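Local coordinates for glucocorticoid modulatory element-binding protein 1 (Homo sapiens, PDB 1OQJ) that binds glucocorticoid modulatory elements in promoter DNA through its SAND domain, raising sensitivity to low glucocorticoid levels, and assists parvovirus replication, at residues I12-L22 against C35-I43. Residues are numbered along the deposited sequence; the frame is centred on the assembly and turned at random.
Sequences ITCGESKAILL and CVKFNDQLI
The carbonyl O of Ile20 accepts a hydrogen bond from Lys37 N at 2.8 Å, nearly straight (170° at the hydrogen) and in the carbonyl plane, and the CA-H of Val36 leans on the same oxygen. Ile20 N returns a bond to Lys37 O at 3.0 Å, completing a hydrogen-bonded antiparallel pair. Leu22 N continues the pairing to Cys35 O. Beside the first pair, Ala19 CB packs against Val36 CG1 at 3.6 Å, and Ile12 CD1 reaches the same methyl from the neighbouring strand. The other branch of Val36, CG2, turns to Leu21 CD1, and Leu21 CD1 also meets Cys35 SG at 3.9 Å. These contacts join the two hairpins of the four-stranded antiparallel sheet of the SAND domain, one closed by the type II' turn Cys14-Ser17, the other by the type I' turn Phe38-Gln41. On the second hairpin a classic beta bulge sets Cys35 and Val36 together across from Ile43. With CG anti to the backbone N (chi1 -174°), the Phe38 ring swings back along strand 17-22, where Lys18 O meets its edge near the ring plane, 3.3 Å from Phe38 CD1. Ala19 CB and Ser17 CB approach obliquely, Asn39 ND2 lies over one face near the rim, and Phe48 of helix 45-51 makes an edge-to-face contact. Ile20 CB and Lys37 CB lie 4.2 Å apart on the side of the sheet opposite to Leu21 and Val36; the lysine chain, bent at its last torsion, forms a long salt bridge with Asp40. At the far end Leu22 CD1 crosses to Leu42 CD1 at 3.7 Å.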
# COMPACT_ATOMS: atom_id res chain seq x y z
N ILE A 12 -2.41 -7.60 3.20
CA ILE A 12 -3.12 -7.00 2.07
C ILE A 12 -3.23 -7.98 0.92
O ILE A 12 -2.57 -9.02 0.91
CB ILE A 12 -2.42 -5.72 1.56
CG1 ILE A 12 -1.00 -6.04 1.09
CG2 ILE A 12 -2.41 -4.65 2.66
CD1 ILE A 12 -0.28 -4.87 0.42
N THR A 13 -4.07 -7.65 -0.05
CA THR A 13 -4.25 -8.48 -1.23
C THR A 13 -4.44 -7.62 -2.46
O THR A 13 -4.67 -6.41 -2.37
CB THR A 13 -5.50 -9.38 -1.13
OG1 THR A 13 -6.68 -8.56 -1.11
CG2 THR A 13 -5.45 -10.23 0.14
N CYS A 14 -4.30 -8.25 -3.62
CA CYS A 14 -4.51 -7.59 -4.90
C CYS A 14 -4.82 -8.76 -5.81
O CYS A 14 -3.99 -9.64 -6.01
CB CYS A 14 -3.27 -6.85 -5.40
SG CYS A 14 -3.62 -5.98 -6.95
N GLY A 15 -6.04 -8.79 -6.34
CA GLY A 15 -6.42 -9.91 -7.17
C GLY A 15 -6.39 -11.13 -6.27
O GLY A 15 -7.00 -11.12 -5.20
N GLU A 16 -5.67 -12.16 -6.68
CA GLU A 16 -5.57 -13.37 -5.87
C GLU A 16 -4.20 -13.49 -5.21
O GLU A 16 -3.81 -14.57 -4.77
CB GLU A 16 -5.86 -14.60 -6.74
CG GLU A 16 -7.26 -14.58 -7.34
CD GLU A 16 -7.58 -15.81 -8.18
OE1 GLU A 16 -8.67 -15.84 -8.79
OE2 GLU A 16 -6.74 -16.73 -8.22
N SER A 17 -3.48 -12.38 -5.15
CA SER A 17 -2.16 -12.34 -4.55
C SER A 17 -2.19 -11.76 -3.13
O SER A 17 -2.94 -10.82 -2.86
CB SER A 17 -1.21 -11.50 -5.41
OG SER A 17 -1.02 -12.09 -6.69
N LYS A 18 -1.37 -12.32 -2.25
CA LYS A 18 -1.29 -11.87 -0.86
C LYS A 18 0.09 -11.29 -0.56
O LYS A 18 1.10 -11.79 -1.05
CB LYS A 18 -1.55 -13.03 0.10
CG LYS A 18 -2.96 -13.60 0.04
CD LYS A 18 -3.18 -14.67 1.10
CE LYS A 18 -2.38 -15.93 0.82
NZ LYS A 18 -2.63 -16.97 1.86
N ALA A 19 0.12 -10.24 0.25
CA ALA A 19 1.37 -9.60 0.62
C ALA A 19 1.20 -8.94 1.98
O ALA A 19 0.12 -9.01 2.58
CB ALA A 19 1.77 -8.58 -0.42
N ILE A 20 2.27 -8.32 2.46
CA ILE A 20 2.24 -7.65 3.76
C ILE A 20 2.70 -6.21 3.62
O ILE A 20 3.77 -5.94 3.08
CB ILE A 20 3.17 -8.38 4.76
CG1 ILE A 20 2.72 -9.83 4.93
CG2 ILE A 20 3.16 -7.66 6.11
CD1 ILE A 20 3.64 -10.65 5.80
N LEU A 21 1.88 -5.29 4.11
CA LEU A 21 2.22 -3.87 4.06
C LEU A 21 2.93 -3.48 5.35
O LEU A 21 2.36 -3.63 6.43
CB LEU A 21 0.94 -3.03 3.91
CG LEU A 21 1.11 -1.50 3.92
CD1 LEU A 21 1.81 -1.06 2.65
CD2 LEU A 21 -0.26 -0.83 4.01
N LEU A 22 4.17 -3.02 5.25
CA LEU A 22 4.91 -2.58 6.44
C LEU A 22 4.46 -1.13 6.63
O LEU A 22 4.89 -0.23 5.90
CB LEU A 22 6.42 -2.66 6.20
CG LEU A 22 6.92 -4.05 5.78
CD1 LEU A 22 8.44 -4.03 5.72
CD2 LEU A 22 6.43 -5.11 6.77
N CYS A 35 7.55 -0.78 0.41
CA CYS A 35 6.89 -0.99 1.69
C CYS A 35 6.00 -2.23 1.70
O CYS A 35 5.27 -2.47 2.67
CB CYS A 35 6.05 0.24 2.04
SG CYS A 35 4.76 0.66 0.84
N VAL A 36 6.06 -3.02 0.64
CA VAL A 36 5.25 -4.23 0.55
C VAL A 36 6.13 -5.47 0.49
O VAL A 36 7.01 -5.57 -0.36
CB VAL A 36 4.37 -4.21 -0.72
CG1 VAL A 36 3.63 -5.53 -0.86
CG2 VAL A 36 3.38 -3.06 -0.65
N LYS A 37 5.91 -6.40 1.41
CA LYS A 37 6.68 -7.64 1.42
C LYS A 37 5.90 -8.66 0.60
O LYS A 37 4.76 -9.00 0.94
CB LYS A 37 6.90 -8.14 2.85
CG LYS A 37 7.80 -9.36 2.98
CD LYS A 37 8.09 -9.69 4.44
CE LYS A 37 8.95 -10.94 4.58
NZ LYS A 37 8.23 -12.18 4.15
N PHE A 38 6.51 -9.13 -0.48
CA PHE A 38 5.89 -10.10 -1.38
C PHE A 38 6.95 -11.12 -1.76
O PHE A 38 7.96 -10.77 -2.37
CB PHE A 38 5.38 -9.36 -2.62
CG PHE A 38 4.59 -10.21 -3.56
CD1 PHE A 38 3.49 -10.93 -3.12
CD2 PHE A 38 4.92 -10.26 -4.91
CE1 PHE A 38 2.72 -11.69 -4.01
CE2 PHE A 38 4.16 -11.01 -5.81
CZ PHE A 38 3.05 -11.73 -5.35
N ASN A 39 6.72 -12.37 -1.38
CA ASN A 39 7.66 -13.46 -1.65
C ASN A 39 9.05 -13.14 -1.10
O ASN A 39 10.07 -13.36 -1.75
CB ASN A 39 7.72 -13.77 -3.14
CG ASN A 39 6.43 -14.38 -3.65
OD1 ASN A 39 5.83 -15.21 -2.96
ND2 ASN A 39 6.00 -13.99 -4.84
N ASP A 40 9.05 -12.62 0.13
CA ASP A 40 10.26 -12.26 0.87
C ASP A 40 11.07 -11.13 0.25
O ASP A 40 12.26 -10.99 0.53
CB ASP A 40 11.15 -13.49 1.07
CG ASP A 40 12.01 -13.37 2.32
OD1 ASP A 40 12.96 -14.17 2.48
OD2 ASP A 40 11.73 -12.48 3.15
N GLN A 41 10.44 -10.34 -0.60
CA GLN A 41 11.11 -9.21 -1.22
C GLN A 41 10.33 -7.94 -0.91
O GLN A 41 9.11 -7.94 -0.92
CB GLN A 41 11.18 -9.40 -2.74
CG GLN A 41 11.78 -8.21 -3.46
CD GLN A 41 11.81 -8.37 -4.96
OE1 GLN A 41 10.83 -8.80 -5.57
NE2 GLN A 41 12.93 -8.01 -5.58
N LEU A 42 11.05 -6.86 -0.60
CA LEU A 42 10.38 -5.60 -0.31
C LEU A 42 10.23 -4.87 -1.64
O LEU A 42 11.22 -4.52 -2.29
CB LEU A 42 11.22 -4.76 0.66
CG LEU A 42 10.55 -3.51 1.25
CD1 LEU A 42 9.40 -3.93 2.15
CD2 LEU A 42 11.57 -2.71 2.04
N ILE A 43 8.98 -4.66 -2.05
CA ILE A 43 8.71 -3.97 -3.32
C ILE A 43 7.71 -2.84 -3.12
O ILE A 43 7.14 -2.67 -2.04
CB ILE A 43 8.15 -4.95 -4.38
CG1 ILE A 43 6.79 -5.51 -3.94
CG2 ILE A 43 9.14 -6.08 -4.62
CD1 ILE A 43 6.15 -6.44 -4.97